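Local coordinates for protein UDP-L-Rhamnose Synthase (Acanthamoeba polyphaga mimivirus, PDB 7JID) that probably makes UDP-L-rhamnose, binding NADP and the nucleotide sugar in a Rossmann-type fold, at residues I281-V284 against V285-K289. Residues are numbered along the deposited sequence; the frame is centred on the assembly and turned at random. Where two conformers were deposited one is given.
Sequences IREV and VSKMK
Glu283 and Lys287 lie one turn apart at the C-terminal end of the amphipathic helix 277-287 and form an i to i+4 salt bridge. Chi1 of 174° sets Glu283 CG opposite the backbone N, and the extended chain carries the carboxylate out to the lysine, whose own extended chain crosses it at a slant. Lys287 NZ meets Glu283 OE2 at 2.9 Å, on the anti side of the carboxylate and 27° out of its plane. The lysine methylenes also pack on the glutamate stem, with Lys287 CE 3.7 Å from Glu283 CG. Another face of the helix is apolar. Ile281 CG2 faces Val285 CG2 at 3.9 Å. These two side chains lie against helix 224-234, through Ile227, Leu230, Ile231 and Ile234. Val284 CG1 takes the methyl end of Met288, CE, at 3.7 Å, and Ile176 of helix 175-181 touches both residues. Through these apolar side chains the C-terminal helix packs on both helices. The side chain of Ile281 is about 12 Å from the bound UDP-rhamnose. Val285 N makes a nearly straight bond to Ile281 O. Toward the helix end i to i+3 bonds appear: Lys287 N bonds weakly to Glu283 O and also to Val284 O, and Met288 N bonds to Val285 O. Ser286 OG turns back to the preceding turn and donates to Glu283 O at 2.6 Å, tilted 21° from the carbonyl plane.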
loop_
_atom_site.group_PDB
_atom_site.type_symbol
_atom_site.label_atom_id
_atom_site.label_comp_id
_atom_site.label_asym_id
_atom_site.label_seq_id
_atom_site.Cartn_x
_atom_site.Cartn_y
_atom_site.Cartn_z
ATOM N N ILE A 281 0.352 27.964 -20.550
ATOM C CA ILE A 281 -1.117 28.160 -20.374
ATOM C C ILE A 281 -1.575 29.224 -21.369
ATOM O O ILE A 281 -2.672 29.052 -21.938
ATOM C CB ILE A 281 -1.471 28.594 -18.935
ATOM C CG1 ILE A 281 -1.218 27.475 -17.931
ATOM C CG2 ILE A 281 -2.917 29.078 -18.849
ATOM C CD1 ILE A 281 -2.104 26.292 -18.094
ATOM N N ARG A 282 -0.841 30.319 -21.510
ATOM C CA ARG A 282 -1.219 31.352 -22.509
ATOM C C ARG A 282 -1.420 30.669 -23.862
ATOM O O ARG A 282 -2.451 30.941 -24.531
ATOM C CB ARG A 282 -0.139 32.423 -22.649
ATOM C CG ARG A 282 -0.474 33.478 -23.695
ATOM C CD ARG A 282 0.454 34.669 -23.612
ATOM N NE ARG A 282 0.637 35.125 -22.238
ATOM C CZ ARG A 282 1.726 34.955 -21.499
ATOM N NH1 ARG A 282 1.751 35.429 -20.271
ATOM N NH2 ARG A 282 2.784 34.341 -21.989
ATOM N N GLU A 283 -0.480 29.811 -24.229
ATOM C CA GLU A 283 -0.529 29.075 -25.522
ATOM C C GLU A 283 -1.800 28.235 -25.529
ATOM O O GLU A 283 -2.599 28.363 -26.501
ATOM C CB GLU A 283 0.766 28.306 -25.795
ATOM C CG GLU A 283 0.678 27.433 -27.049
ATOM C CD GLU A 283 1.954 26.729 -27.496
ATOM O OE1 GLU A 283 3.050 27.120 -27.052
ATOM O OE2 GLU A 283 1.847 25.768 -28.293
ATOM N N VAL A 284 -2.029 27.410 -24.499
ATOM C CA VAL A 284 -3.208 26.501 -24.411
ATOM C C VAL A 284 -4.494 27.298 -24.549
ATOM O O VAL A 284 -5.370 26.884 -25.349
ATOM C CB VAL A 284 -3.173 25.684 -23.097
ATOM C CG1 VAL A 284 -4.493 25.010 -22.726
ATOM C CG2 VAL A 284 -2.069 24.652 -23.178
ATOM N N VAL A 285 -4.679 28.332 -23.738
ATOM C CA VAL A 285 -5.937 29.129 -23.737
ATOM C C VAL A 285 -6.138 29.759 -25.126
ATOM O O VAL A 285 -7.304 29.773 -25.581
ATOM C CB VAL A 285 -5.929 30.184 -22.623
ATOM C CG1 VAL A 285 -7.101 31.153 -22.755
ATOM C CG2 VAL A 285 -5.954 29.490 -21.269
ATOM N N SER A 286 -5.078 30.234 -25.772
ATOM C CA SER A 286 -5.186 30.904 -27.104
ATOM C C SER A 286 -5.799 29.939 -28.128
ATOM O O SER A 286 -6.556 30.418 -29.017
ATOM C CB SER A 286 -3.859 31.460 -27.555
ATOM O OG SER A 286 -2.984 30.449 -28.042
ATOM N N LYS A 287 -5.577 28.628 -27.956
ATOM C CA LYS A 287 -5.947 27.569 -28.931
ATOM C C LYS A 287 -7.271 26.890 -28.555
ATOM O O LYS A 287 -7.774 26.106 -29.380
ATOM C CB LYS A 287 -4.832 26.532 -29.006
ATOM C CG LYS A 287 -3.531 27.073 -29.569
ATOM C CD LYS A 287 -2.373 26.123 -29.464
ATOM C CE LYS A 287 -1.138 26.654 -30.154
ATOM N NZ LYS A 287 -0.160 25.567 -30.382
ATOM N N MET A 288 -7.803 27.160 -27.369
ATOM C CA MET A 288 -8.926 26.417 -26.747
ATOM C C MET A 288 -10.235 26.771 -27.437
ATOM O O MET A 288 -10.448 27.965 -27.662
ATOM C CB MET A 288 -9.129 26.830 -25.286
ATOM C CG MET A 288 -8.433 25.971 -24.367
ATOM S SD MET A 288 -9.004 26.312 -22.713
ATOM C CE MET A 288 -8.164 24.887 -22.028
ATOM N N LYS A 289 -11.076 25.757 -27.644
ATOM C CA LYS A 289 -12.530 25.875 -27.915
ATOM C C LYS A 289 -13.330 25.775 -26.622
ATOM O O LYS A 289 -12.849 25.113 -25.681
ATOM C CB LYS A 289 -12.973 24.742 -28.836
ATOM C CG LYS A 289 -12.651 24.974 -30.297
ATOM C CD LYS A 289 -13.141 23.841 -31.138
ATOM C CE LYS A 289 -12.380 22.569 -30.864
ATOM N NZ LYS A 289 -12.570 21.601 -31.967
#